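Long-range contacts in formate dehydrogenase (Pyrobaculum aerophilum, PDB 1QP8), which binds NADPH and probably reduces 2-oxoacids such as glyoxylate or hydroxypyruvate, as other D-isomer specific 2-hydroxyacid dehydrogenases do: residues 51-61 / 72-82; 230-241 / 249-260. All coordinates share one frame; numbering follows the deposited sequence.

Contact 1 of 2, residues 51-61 / 72-82. With NDP (NADPH dihydro-nicotinamide-adenine-dinucleotide phosphate), chain C.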
loop_
_atom_site.group_PDB
_atom_site.type_symbol
_atom_site.label_atom_id
_atom_site.label_comp_id
_atom_site.label_asym_id
_atom_site.label_seq_id
_atom_site.Cartn_x
_atom_site.Cartn_y
_atom_site.Cartn_z
ATOM N N LEU A 51 -4.233 19.496 40.519
ATOM C CA LEU A 51 -4.440 18.779 39.274
ATOM C C LEU A 51 -4.730 17.335 39.652
ATOM O O LEU A 51 -4.004 16.735 40.460
ATOM C CB LEU A 51 -3.194 18.846 38.399
ATOM C CG LEU A 51 -3.219 18.116 37.043
ATOM C CD1 LEU A 51 -4.315 18.672 36.136
ATOM C CD2 LEU A 51 -1.853 18.284 36.386
ATOM N N LYS A 52 -5.795 16.779 39.084
ATOM C CA LYS A 52 -6.163 15.405 39.392
ATOM C C LYS A 52 -6.325 14.537 38.146
ATOM O O LYS A 52 -6.419 13.312 38.251
ATOM C CB LYS A 52 -7.447 15.404 40.209
ATOM C CG LYS A 52 -7.372 16.373 41.374
ATOM C CD LYS A 52 -8.620 16.347 42.226
ATOM C CE LYS A 52 -8.449 17.230 43.443
ATOM N NZ LYS A 52 -8.192 18.647 43.071
ATOM N N PHE A 53 -6.359 15.171 36.974
ATOM C CA PHE A 53 -6.502 14.442 35.717
ATOM C C PHE A 53 -5.746 15.149 34.604
ATOM O O PHE A 53 -5.704 16.365 34.573
ATOM C CB PHE A 53 -7.977 14.330 35.331
ATOM C CG PHE A 53 -8.218 13.551 34.053
ATOM C CD1 PHE A 53 -7.991 12.178 34.001
ATOM C CD2 PHE A 53 -8.705 14.187 32.908
ATOM C CE1 PHE A 53 -8.252 11.453 32.830
ATOM C CE2 PHE A 53 -8.964 13.465 31.743
ATOM C CZ PHE A 53 -8.738 12.100 31.709
ATOM N N ILE A 54 -5.137 14.390 33.703
ATOM C CA ILE A 54 -4.404 14.973 32.587
ATOM C C ILE A 54 -4.717 14.219 31.305
ATOM O O ILE A 54 -4.285 13.072 31.133
ATOM C CB ILE A 54 -2.881 14.930 32.803
ATOM C CG1 ILE A 54 -2.484 15.867 33.954
ATOM C CG2 ILE A 54 -2.163 15.364 31.542
ATOM C CD1 ILE A 54 -0.976 15.875 34.261
ATOM N N GLN A 55 -5.478 14.857 30.416
ATOM C CA GLN A 55 -5.836 14.256 29.141
ATOM C C GLN A 55 -4.828 14.709 28.112
ATOM O O GLN A 55 -4.685 15.913 27.865
ATOM C CB GLN A 55 -7.218 14.708 28.680
ATOM C CG GLN A 55 -7.608 14.176 27.298
ATOM C CD GLN A 55 -7.740 12.661 27.281
ATOM O OE1 GLN A 55 -8.580 12.095 27.995
ATOM N NE2 GLN A 55 -6.909 11.994 26.474
ATOM N N VAL A 56 -4.136 13.745 27.516
ATOM C CA VAL A 56 -3.147 14.042 26.497
ATOM C C VAL A 56 -3.770 13.833 25.121
ATOM O O VAL A 56 -4.523 12.890 24.905
ATOM C CB VAL A 56 -1.903 13.130 26.631
ATOM C CG1 VAL A 56 -0.828 13.576 25.632
ATOM C CG2 VAL A 56 -1.360 13.181 28.057
ATOM N N VAL A 57 -3.449 14.722 24.192
ATOM C CA VAL A 57 -3.972 14.648 22.832
ATOM C C VAL A 57 -3.300 13.566 21.981
ATOM O O VAL A 57 -3.948 12.914 21.168
ATOM C CB VAL A 57 -3.798 16.001 22.124
ATOM C CG1 VAL A 57 -4.592 16.020 20.823
ATOM C CG2 VAL A 57 -4.250 17.119 23.048
ATOM N N THR A 58 -2.000 13.382 22.164
ATOM C CA THR A 58 -1.257 12.384 21.393
ATOM C C THR A 58 -1.582 10.945 21.810
ATOM O O THR A 58 -2.152 10.698 22.874
ATOM C CB THR A 58 0.244 12.589 21.560
ATOM O OG1 THR A 58 0.586 12.411 22.941
ATOM C CG2 THR A 58 0.640 13.994 21.131
ATOM N N ALA A 59 -1.202 9.988 20.980
ATOM C CA ALA A 59 -1.476 8.598 21.300
ATOM C C ALA A 59 -0.487 8.025 22.308
ATOM O O ALA A 59 -0.829 7.102 23.053
ATOM C CB ALA A 59 -1.468 7.771 20.037
ATOM N N GLY A 60 0.731 8.573 22.328
ATOM C CA GLY A 60 1.755 8.093 23.244
ATOM C C GLY A 60 1.891 8.949 24.481
ATOM O O GLY A 60 1.319 10.030 24.524
ATOM N N LEU A 61 2.649 8.483 25.474
ATOM C CA LEU A 61 2.826 9.231 26.718
ATOM C C LEU A 61 4.260 9.256 27.230
ATOM O O LEU A 61 4.536 9.818 28.292
ATOM C CB LEU A 61 1.958 8.636 27.816
ATOM C CG LEU A 61 0.585 8.090 27.462
ATOM C CD1 LEU A 61 -0.039 7.557 28.734
ATOM C CD2 LEU A 61 -0.300 9.169 26.857
ATOM N N HIS A 72 -0.689 10.386 41.887
ATOM C CA HIS A 72 -2.141 10.235 41.945
ATOM C C HIS A 72 -2.882 10.959 40.829
ATOM O O HIS A 72 -4.110 10.891 40.763
ATOM C CB HIS A 72 -2.643 10.817 43.252
ATOM C CG HIS A 72 -2.381 12.283 43.365
ATOM N ND1 HIS A 72 -1.304 12.799 44.059
ATOM C CD2 HIS A 72 -3.004 13.345 42.802
ATOM C CE1 HIS A 72 -1.271 14.107 43.913
ATOM N NE2 HIS A 72 -2.292 14.471 43.149
ATOM N N VAL A 73 -2.150 11.651 39.962
ATOM C CA VAL A 73 -2.777 12.440 38.924
ATOM C C VAL A 73 -3.622 11.815 37.836
ATOM O O VAL A 73 -4.428 12.521 37.237
ATOM C CB VAL A 73 -1.751 13.377 38.292
ATOM C CG1 VAL A 73 -2.305 14.026 37.020
ATOM C CG2 VAL A 73 -1.404 14.456 39.302
ATOM N N THR A 74 -3.494 10.522 37.562
ATOM C CA THR A 74 -4.343 9.919 36.511
ATOM C C THR A 74 -4.121 10.571 35.155
ATOM O O THR A 74 -4.606 11.665 34.899
ATOM C CB THR A 74 -5.850 10.080 36.794
ATOM O OG1 THR A 74 -6.111 9.833 38.179
ATOM C CG2 THR A 74 -6.659 9.116 35.932
ATOM N N VAL A 75 -3.419 9.873 34.278
ATOM C CA VAL A 75 -3.111 10.380 32.959
ATOM C C VAL A 75 -3.761 9.508 31.904
ATOM O O VAL A 75 -3.503 8.312 31.840
ATOM C CB VAL A 75 -1.581 10.376 32.741
ATOM C CG1 VAL A 75 -1.247 10.733 31.300
ATOM C CG2 VAL A 75 -0.919 11.361 33.703
ATOM N N ALA A 76 -4.619 10.086 31.080
ATOM C CA ALA A 76 -5.248 9.302 30.019
ATOM C C ALA A 76 -4.738 9.863 28.718
ATOM O O ALA A 76 -4.606 11.076 28.566
ATOM C CB ALA A 76 -6.776 9.427 30.065
ATOM N N GLY A 77 -4.433 8.994 27.775
ATOM C CA GLY A 77 -3.968 9.502 26.505
ATOM C C GLY A 77 -4.989 9.213 25.418
ATOM O O GLY A 77 -6.098 8.732 25.678
ATOM N N ASN A 78 -4.645 9.569 24.195
ATOM C CA ASN A 78 -5.507 9.251 23.084
ATOM C C ASN A 78 -4.948 7.898 22.640
ATOM O O ASN A 78 -4.140 7.297 23.360
ATOM C CB ASN A 78 -5.363 10.287 21.979
ATOM C CG ASN A 78 -6.647 11.088 21.739
ATOM O OD1 ASN A 78 -7.761 10.558 21.841
ATOM N ND2 ASN A 78 -6.491 12.365 21.391
ATOM N N ALA A 79 -5.371 7.430 21.471
ATOM C CA ALA A 79 -4.929 6.144 20.902
ATOM C C ALA A 79 -6.100 5.672 20.086
ATOM O O ALA A 79 -7.189 5.539 20.619
ATOM C CB ALA A 79 -4.613 5.081 21.998
ATOM N N GLY A 80 -5.888 5.403 18.808
ATOM C CA GLY A 80 -7.001 4.992 17.976
ATOM C C GLY A 80 -7.650 6.259 17.460
ATOM O O GLY A 80 -8.534 6.226 16.611
ATOM N N SER A 81 -7.206 7.390 17.987
ATOM C CA SER A 81 -7.743 8.666 17.555
ATOM C C SER A 81 -7.166 8.930 16.184
ATOM O O SER A 81 -7.736 9.689 15.399
ATOM C CB SER A 81 -7.360 9.770 18.536
ATOM O OG SER A 81 -6.082 9.520 19.083
ATOM N N ASN A 82 -6.034 8.286 15.897
ATOM C CA ASN A 82 -5.381 8.419 14.591
ATOM C C ASN A 82 -4.999 7.034 14.048
ATOM O O ASN A 82 -4.181 6.907 13.141
ATOM C CB ASN A 82 -4.144 9.313 14.700
ATOM C CG ASN A 82 -3.146 8.805 15.705
ATOM O OD1 ASN A 82 -2.093 9.406 15.909
ATOM N ND2 ASN A 82 -3.468 7.692 16.345
HETATM P PA NDP C . -2.411 1.516 21.999
HETATM O O1A NDP C . -1.597 2.201 23.051
HETATM O O2A NDP C . -2.636 2.846 21.394
HETATM O O5B NDP C . -1.165 0.436 21.932
HETATM C C5B NDP C . -1.440 -0.747 22.787
HETATM C C4B NDP C . -0.980 -2.060 22.055
HETATM O O4B NDP C . 0.480 -2.304 22.091
HETATM C C3B NDP C . -1.543 -3.379 22.715
HETATM O O3B NDP C . -1.477 -4.448 21.787
HETATM C C2B NDP C . -0.584 -3.450 23.903
HETATM O O2B NDP C . -0.520 -4.522 24.771
HETATM C C1B NDP C . 0.697 -3.166 23.236
HETATM N N9A NDP C . 1.728 -2.801 24.152
HETATM C C8A NDP C . 1.888 -1.702 24.954
HETATM N N7A NDP C . 3.025 -1.744 25.649
HETATM C C5A NDP C . 3.599 -2.929 25.258
HETATM C C6A NDP C . 4.831 -3.576 25.643
HETATM N N6A NDP C . 5.639 -2.994 26.549
HETATM N N1A NDP C . 5.121 -4.802 25.055
HETATM C C2A NDP C . 4.225 -5.338 24.139
HETATM N N3A NDP C . 3.080 -4.813 23.740
HETATM C C4A NDP C . 2.839 -3.586 24.335
HETATM O O3 NDP C . -2.164 1.294 20.466
HETATM P PN NDP C . -1.716 2.022 19.064
HETATM O O1N NDP C . -1.749 1.066 17.933
HETATM O O2N NDP C . -2.543 3.237 18.772
HETATM O O5D NDP C . -0.156 2.540 19.314
HETATM C C5D NDP C . 0.042 3.786 20.022
HETATM C C4D NDP C . 1.555 4.063 19.993
HETATM O O4D NDP C . 1.975 4.252 18.620
HETATM C C3D NDP C . 1.886 5.358 20.733
HETATM O O3D NDP C . 2.101 5.058 22.103
HETATM C C2D NDP C . 3.127 5.863 19.949
HETATM O O2D NDP C . 4.351 5.394 20.535
HETATM C C1D NDP C . 2.884 5.373 18.502
HETATM N N1N NDP C . 2.294 6.460 17.584
HETATM C C2N NDP C . 3.097 6.819 16.447
HETATM C C3N NDP C . 2.565 7.816 15.593
HETATM C C7N NDP C . 3.422 8.233 14.334
HETATM O O7N NDP C . 2.892 8.947 13.503
HETATM N N7N NDP C . 4.697 7.764 14.259
HETATM C C4N NDP C . 1.293 8.481 15.786
HETATM C C5N NDP C . 0.604 8.017 16.963
HETATM C C6N NDP C . 1.040 7.065 17.835
HETATM P P2B NDP C . -1.436 -4.324 26.188
HETATM O O1X NDP C . -1.044 -5.645 26.805
HETATM O O2X NDP C . -0.836 -3.111 26.807
HETATM O O3X NDP C . -2.808 -4.173 25.737
#
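The side chain of Asn-78 lies beside Val-57, pointing the same way, and grips its backbone: ND2 donates to Val-57 O at 2.6 Å, with the oxygen almost in the amide plane. The backbone N of Asn-78 reaches Thr-58 O at 3.0 Å, so it holds two successive carbonyls where the strands have ended. Asparagine suits the place: its short side chain brings an N-H to a carbonyl that the backbone N, already used on Thr-58 O, cannot also serve; ND2 also reaches Met-274 O. Before this point 54-55 and 75-76 run parallel, linked by bonds such as Ala-76 N to Ile-54 O at 3.0 Å. On one face, the Phe-53 ring, with CG anti to the backbone N (chi1 -178°), brings CZ to 3.7 Å from Ala-76 CB, while the Thr-74 methyl sits at the ring edge. The small methyl of Ala-76 lets the ring lie close. Gln-55, on the same face, bends at chi2 (65°) and turns NE2 back onto its neighbour Val-56 O at 3.0 Å, while OE1 is taken by Asn-281. On the other face Ile-54 lays CG1 and CD1 against Val-73 CG1, each 3.6 Å away, branched chains filling a buried layer. Gly-77 lets Leu-61 CD2 come to 3.7 Å from its CA. Beyond the strands, Ala-59 and Asn-82 line the NADPH pocket, Ala-59 CB lying 3.4 Å from C6N of the nicotinamide. Helix 268-286 covers Phe-53 and Asn-78, Tyr-285 stacking on the phenyl; helix 42-47 packs on Leu-51 and Ile-54 through Leu-45.

Contact 2 of 2, residues 230-241 / 249-260. With NDP (NADPH dihydro-nicotinamide-adenine-dinucleotide phosphate), chain C.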
loop_
_atom_site.group_PDB
_atom_site.type_symbol
_atom_site.label_atom_id
_atom_site.label_comp_id
_atom_site.label_asym_id
_atom_site.label_seq_id
_atom_site.Cartn_x
_atom_site.Cartn_y
_atom_site.Cartn_z
ATOM N N PHE A 230 18.345 -5.230 2.886
ATOM C CA PHE A 230 17.523 -4.988 4.057
ATOM C C PHE A 230 17.110 -3.512 4.056
ATOM O O PHE A 230 17.944 -2.617 3.916
ATOM C CB PHE A 230 18.292 -5.307 5.339
ATOM C CG PHE A 230 17.455 -5.207 6.590
ATOM C CD1 PHE A 230 16.671 -6.270 7.006
ATOM C CD2 PHE A 230 17.469 -4.047 7.363
ATOM C CE1 PHE A 230 15.913 -6.183 8.180
ATOM C CE2 PHE A 230 16.719 -3.949 8.535
ATOM C CZ PHE A 230 15.941 -5.021 8.943
ATOM N N ILE A 231 15.824 -3.258 4.226
ATOM C CA ILE A 231 15.356 -1.896 4.202
ATOM C C ILE A 231 14.652 -1.443 5.462
ATOM O O ILE A 231 13.818 -2.140 6.020
ATOM C CB ILE A 231 14.417 -1.678 3.016
ATOM C CG1 ILE A 231 15.191 -1.873 1.712
ATOM C CG2 ILE A 231 13.797 -0.292 3.102
ATOM C CD1 ILE A 231 14.357 -1.644 0.487
ATOM N N PHE A 232 14.991 -0.243 5.891
ATOM C CA PHE A 232 14.397 0.338 7.071
ATOM C C PHE A 232 13.569 1.523 6.593
ATOM O O PHE A 232 14.113 2.487 6.053
ATOM C CB PHE A 232 15.497 0.814 8.008
ATOM C CG PHE A 232 14.994 1.355 9.304
ATOM C CD1 PHE A 232 14.319 0.528 10.205
ATOM C CD2 PHE A 232 15.201 2.693 9.641
ATOM C CE1 PHE A 232 13.857 1.022 11.430
ATOM C CE2 PHE A 232 14.742 3.201 10.866
ATOM C CZ PHE A 232 14.071 2.360 11.760
ATOM N N ALA A 233 12.257 1.436 6.762
ATOM C CA ALA A 233 11.355 2.515 6.366
ATOM C C ALA A 233 10.693 3.011 7.638
ATOM O O ALA A 233 9.915 2.289 8.253
ATOM C CB ALA A 233 10.301 2.001 5.403
ATOM N N SER A 234 10.989 4.240 8.037
ATOM C CA SER A 234 10.405 4.758 9.259
ATOM C C SER A 234 9.907 6.190 9.185
ATOM O O SER A 234 10.482 7.042 8.503
ATOM C CB SER A 234 11.418 4.644 10.398
ATOM O OG SER A 234 10.865 5.096 11.620
ATOM N N ASP A 235 8.836 6.446 9.922
ATOM C CA ASP A 235 8.246 7.767 9.993
ATOM C C ASP A 235 8.628 8.369 11.326
ATOM O O ASP A 235 8.316 9.521 11.600
ATOM C CB ASP A 235 6.730 7.676 9.913
ATOM C CG ASP A 235 6.059 9.020 10.097
ATOM O OD1 ASP A 235 5.322 9.209 11.099
ATOM O OD2 ASP A 235 6.287 9.886 9.228
ATOM N N VAL A 236 9.303 7.591 12.162
ATOM C CA VAL A 236 9.692 8.087 13.476
ATOM C C VAL A 236 11.180 7.925 13.719
ATOM O O VAL A 236 11.783 6.956 13.274
ATOM C CB VAL A 236 8.932 7.365 14.569
ATOM C CG1 VAL A 236 9.003 8.173 15.861
ATOM C CG2 VAL A 236 7.510 7.166 14.135
ATOM N N TRP A 237 11.782 8.857 14.445
ATOM C CA TRP A 237 13.214 8.769 14.638
ATOM C C TRP A 237 13.740 9.048 16.023
ATOM O O TRP A 237 13.078 9.708 16.824
ATOM C CB TRP A 237 13.888 9.707 13.648
ATOM C CG TRP A 237 13.487 9.402 12.273
ATOM C CD1 TRP A 237 12.357 9.832 11.622
ATOM C CD2 TRP A 237 14.137 8.480 11.398
ATOM N NE1 TRP A 237 12.267 9.219 10.392
ATOM C CE2 TRP A 237 13.345 8.384 10.230
ATOM C CE3 TRP A 237 15.312 7.721 11.489
ATOM C CZ2 TRP A 237 13.690 7.555 9.166
ATOM C CZ3 TRP A 237 15.654 6.900 10.425
ATOM C CH2 TRP A 237 14.845 6.825 9.280
ATOM N N TRP A 238 14.946 8.548 16.294
ATOM C CA TRP A 238 15.579 8.756 17.593
ATOM C C TRP A 238 15.769 10.241 17.823
ATOM O O TRP A 238 15.667 10.717 18.946
ATOM C CB TRP A 238 16.919 8.030 17.652
ATOM C CG TRP A 238 16.743 6.561 17.505
ATOM C CD1 TRP A 238 16.463 5.664 18.492
ATOM C CD2 TRP A 238 16.723 5.826 16.278
ATOM N NE1 TRP A 238 16.265 4.417 17.958
ATOM C CE2 TRP A 238 16.419 4.487 16.600
ATOM C CE3 TRP A 238 16.931 6.170 14.935
ATOM C CZ2 TRP A 238 16.315 3.487 15.627
ATOM C CZ3 TRP A 238 16.828 5.173 13.961
ATOM C CH2 TRP A 238 16.522 3.847 14.316
ATOM N N GLY A 239 16.031 10.976 16.750
ATOM C CA GLY A 239 16.212 12.408 16.867
ATOM C C GLY A 239 14.946 13.096 17.330
ATOM O O GLY A 239 14.970 14.288 17.645
ATOM N N ARG A 240 13.840 12.357 17.353
ATOM C CA ARG A 240 12.563 12.892 17.807
ATOM C C ARG A 240 12.359 14.353 17.440
ATOM O O ARG A 240 12.544 15.230 18.283
ATOM C CB ARG A 240 12.459 12.760 19.332
ATOM C CG ARG A 240 11.534 11.669 19.803
ATOM C CD ARG A 240 11.367 11.653 21.312
ATOM N NE ARG A 240 10.232 10.806 21.681
ATOM C CZ ARG A 240 8.956 11.145 21.504
ATOM N NH1 ARG A 240 8.643 12.324 20.973
ATOM N NH2 ARG A 240 7.990 10.295 21.831
ATOM N N ASN A 241 11.992 14.627 16.199
ATOM C CA ASN A 241 11.755 16.006 15.780
ATOM C C ASN A 241 12.985 16.809 15.344
ATOM O O ASN A 241 12.853 17.850 14.689
ATOM C CB ASN A 241 11.012 16.768 16.876
ATOM C CG ASN A 241 9.808 17.485 16.343
ATOM O OD1 ASN A 241 9.930 18.363 15.488
ATOM N ND2 ASN A 241 8.630 17.107 16.826
ATOM N N PHE A 249 21.215 8.101 8.571
ATOM C CA PHE A 249 20.350 7.032 8.110
ATOM C C PHE A 249 19.820 7.395 6.737
ATOM O O PHE A 249 19.802 6.568 5.824
ATOM C CB PHE A 249 19.166 6.817 9.059
ATOM C CG PHE A 249 19.468 5.901 10.227
ATOM C CD1 PHE A 249 20.002 6.401 11.410
ATOM C CD2 PHE A 249 19.241 4.534 10.128
ATOM C CE1 PHE A 249 20.305 5.551 12.468
ATOM C CE2 PHE A 249 19.542 3.681 11.183
ATOM C CZ PHE A 249 20.075 4.191 12.350
ATOM N N PHE A 250 19.411 8.649 6.594
ATOM C CA PHE A 250 18.842 9.130 5.345
ATOM C C PHE A 250 19.777 9.018 4.135
ATOM O O PHE A 250 19.319 8.963 2.987
ATOM C CB PHE A 250 18.375 10.574 5.534
ATOM C CG PHE A 250 17.584 10.784 6.801
ATOM C CD1 PHE A 250 17.672 11.987 7.502
ATOM C CD2 PHE A 250 16.810 9.755 7.333
ATOM C CE1 PHE A 250 17.013 12.154 8.714
ATOM C CE2 PHE A 250 16.153 9.914 8.539
ATOM C CZ PHE A 250 16.253 11.118 9.240
ATOM N N SER A 251 21.080 8.966 4.383
ATOM C CA SER A 251 22.035 8.867 3.287
ATOM C C SER A 251 22.313 7.415 2.920
ATOM O O SER A 251 23.125 7.129 2.022
ATOM C CB SER A 251 23.343 9.544 3.661
ATOM O OG SER A 251 23.912 8.871 4.763
ATOM N N LEU A 252 21.669 6.489 3.627
ATOM C CA LEU A 252 21.844 5.078 3.306
ATOM C C LEU A 252 20.799 4.782 2.246
ATOM O O LEU A 252 19.627 5.130 2.385
ATOM C CB LEU A 252 21.660 4.210 4.553
ATOM C CG LEU A 252 22.891 4.271 5.481
ATOM C CD1 LEU A 252 22.585 3.793 6.903
ATOM C CD2 LEU A 252 23.987 3.420 4.852
ATOM N N PRO A 253 21.225 4.185 1.134
ATOM C CA PRO A 253 20.272 3.879 0.073
ATOM C C PRO A 253 19.173 2.902 0.442
ATOM O O PRO A 253 18.135 2.872 -0.208
ATOM C CB PRO A 253 21.162 3.416 -1.078
ATOM C CG PRO A 253 22.421 2.997 -0.410
ATOM C CD PRO A 253 22.603 4.030 0.656
ATOM N N ASN A 254 19.374 2.116 1.490
ATOM C CA ASN A 254 18.339 1.173 1.886
ATOM C C ASN A 254 17.500 1.662 3.056
ATOM O O ASN A 254 17.086 0.875 3.912
ATOM C CB ASN A 254 18.943 -0.196 2.184
ATOM C CG ASN A 254 20.135 -0.125 3.102
ATOM O OD1 ASN A 254 20.863 0.885 3.144
ATOM N ND2 ASN A 254 20.369 -1.214 3.833
ATOM N N VAL A 255 17.256 2.972 3.089
ATOM C CA VAL A 255 16.411 3.553 4.120
ATOM C C VAL A 255 15.357 4.438 3.468
ATOM O O VAL A 255 15.646 5.130 2.500
ATOM C CB VAL A 255 17.206 4.412 5.132
ATOM C CG1 VAL A 255 16.236 5.175 6.021
ATOM C CG2 VAL A 255 18.101 3.535 5.998
ATOM N N VAL A 256 14.131 4.381 3.976
ATOM C CA VAL A 256 13.063 5.226 3.473
ATOM C C VAL A 256 12.673 5.980 4.717
ATOM O O VAL A 256 12.421 5.376 5.759
ATOM C CB VAL A 256 11.840 4.446 2.994
ATOM C CG1 VAL A 256 10.682 5.422 2.788
ATOM C CG2 VAL A 256 12.155 3.702 1.673
ATOM N N ALA A 257 12.614 7.300 4.622
ATOM C CA ALA A 257 12.293 8.081 5.794
ATOM C C ALA A 257 11.294 9.197 5.563
ATOM O O ALA A 257 11.337 9.889 4.546
ATOM C CB ALA A 257 13.556 8.641 6.355
ATOM N N THR A 258 10.386 9.355 6.519
ATOM C CA THR A 258 9.381 10.404 6.475
ATOM C C THR A 258 9.460 11.114 7.822
ATOM O O THR A 258 9.744 10.496 8.855
ATOM C CB THR A 258 7.954 9.862 6.206
ATOM O OG1 THR A 258 7.633 8.823 7.137
ATOM C CG2 THR A 258 7.855 9.339 4.792
ATOM N N PRO A 259 9.187 12.423 7.827
ATOM C CA PRO A 259 9.231 13.287 8.999
ATOM C C PRO A 259 8.133 13.197 10.032
ATOM O O PRO A 259 7.546 14.212 10.413
ATOM C CB PRO A 259 9.325 14.690 8.401
ATOM C CG PRO A 259 8.975 14.515 6.903
ATOM C CD PRO A 259 8.506 13.110 6.725
ATOM N N TRP A 260 7.855 11.989 10.503
ATOM C CA TRP A 260 6.853 11.832 11.540
ATOM C C TRP A 260 5.533 12.476 11.104
ATOM O O TRP A 260 4.984 13.323 11.796
ATOM C CB TRP A 260 7.389 12.499 12.797
ATOM C CG TRP A 260 6.691 12.134 14.025
ATOM C CD1 TRP A 260 5.654 11.263 14.150
ATOM C CD2 TRP A 260 6.987 12.605 15.336
ATOM N NE1 TRP A 260 5.284 11.157 15.470
ATOM C CE2 TRP A 260 6.087 11.974 16.219
ATOM C CE3 TRP A 260 7.931 13.504 15.855
ATOM C CZ2 TRP A 260 6.097 12.211 17.593
ATOM C CZ3 TRP A 260 7.947 13.742 17.221
ATOM C CH2 TRP A 260 7.032 13.096 18.077
HETATM P PA NDP C . -2.411 1.516 21.999
HETATM O O1A NDP C . -1.597 2.201 23.051
HETATM O O2A NDP C . -2.636 2.846 21.394
HETATM O O5B NDP C . -1.165 0.436 21.932
HETATM C C5B NDP C . -1.440 -0.747 22.787
HETATM C C4B NDP C . -0.980 -2.060 22.055
HETATM O O4B NDP C . 0.480 -2.304 22.091
HETATM C C3B NDP C . -1.543 -3.379 22.715
HETATM O O3B NDP C . -1.477 -4.448 21.787
HETATM C C2B NDP C . -0.584 -3.450 23.903
HETATM O O2B NDP C . -0.520 -4.522 24.771
HETATM C C1B NDP C . 0.697 -3.166 23.236
HETATM N N9A NDP C . 1.728 -2.801 24.152
HETATM C C8A NDP C . 1.888 -1.702 24.954
HETATM N N7A NDP C . 3.025 -1.744 25.649
HETATM C C5A NDP C . 3.599 -2.929 25.258
HETATM C C6A NDP C . 4.831 -3.576 25.643
HETATM N N6A NDP C . 5.639 -2.994 26.549
HETATM N N1A NDP C . 5.121 -4.802 25.055
HETATM C C2A NDP C . 4.225 -5.338 24.139
HETATM N N3A NDP C . 3.080 -4.813 23.740
HETATM C C4A NDP C . 2.839 -3.586 24.335
HETATM O O3 NDP C . -2.164 1.294 20.466
HETATM P PN NDP C . -1.716 2.022 19.064
HETATM O O1N NDP C . -1.749 1.066 17.933
HETATM O O2N NDP C . -2.543 3.237 18.772
HETATM O O5D NDP C . -0.156 2.540 19.314
HETATM C C5D NDP C . 0.042 3.786 20.022
HETATM C C4D NDP C . 1.555 4.063 19.993
HETATM O O4D NDP C . 1.975 4.252 18.620
HETATM C C3D NDP C . 1.886 5.358 20.733
HETATM O O3D NDP C . 2.101 5.058 22.103
HETATM C C2D NDP C . 3.127 5.863 19.949
HETATM O O2D NDP C . 4.351 5.394 20.535
HETATM C C1D NDP C . 2.884 5.373 18.502
HETATM N N1N NDP C . 2.294 6.460 17.584
HETATM C C2N NDP C . 3.097 6.819 16.447
HETATM C C3N NDP C . 2.565 7.816 15.593
HETATM C C7N NDP C . 3.422 8.233 14.334
HETATM O O7N NDP C . 2.892 8.947 13.503
HETATM N N7N NDP C . 4.697 7.764 14.259
HETATM C C4N NDP C . 1.293 8.481 15.786
HETATM C C5N NDP C . 0.604 8.017 16.963
HETATM C C6N NDP C . 1.040 7.065 17.835
HETATM P P2B NDP C . -1.436 -4.324 26.188
HETATM O O1X NDP C . -1.044 -5.645 26.805
HETATM O O2X NDP C . -0.836 -3.111 26.807
HETATM O O3X NDP C . -2.808 -4.173 25.737
#
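The indole of Trp-237 has a neighbour over each face: the edge of the Phe-250 ring meets one in a T-shaped pair, planes at 87° and centroids 4.7 Å apart, and Ser-234 CB lies over the other. At the indole edge NE1 donates to Thr-258 O at 3.2 Å, the oxygen lying in the ring plane, so a tryptophan both fills apolar space and serves a backbone carbonyl. Phe-249 presents one face, near its rim, to Trp-238 CZ3, 3.7 Å above the plane; the nearly parallel rings are slid until they barely overlap. The six-membered ring of Trp-260 has Arg-240 NH1 3.4 Å from CH2, although this arginine is poorly ordered and its position less certain; Asp-62 binds its NH2. Nearer the cofactor, Asp-235 OD2 accepts a 2.7 Å hydrogen bond from Thr-258 OG1 on its anti lone pair. Its two oxygens also take the backbone amides of Val-261 and Ala-262, which probably fixes the rotation of the carboxylate. Asn-254 ND2 binds both Phe-230 O, at 2.8 Å, and Leu-224 O, its amide bridging strand start and helix 217-226. Parallel strands 231-234 and 255-257, the latter outermost in the sheet within this chain, belong to a beta-alpha-beta unit of the Rossmann-type NAD-binding domain; as expected of that fold, residues just after the strands' C-terminal ends, here Asp-235, Val-236 and Trp-260, lie beside the nicotinamide carboxamide.

From the N terminus the chain first closes contact 1, where a ten-residue connection without helix or strand returns 72-82 alongside 51-61. The chain then enters helix 83-98 and builds the parallel sheet of the NAD-binding domain. Contact 2 comes last in that sheet, joining 230-241 to 249-260 across a short connection that includes the start of helix 247-250. The two loops follow in series, neither enclosing nor crossing the other. The centres of contact 1 and contact 2 are about 27 Å apart, on opposite sides of the chain's centre; the nearest atoms of contact 1 and contact 2 are about 7 Å apart. NADPH lies between them, touching the loops that follow the strands of each.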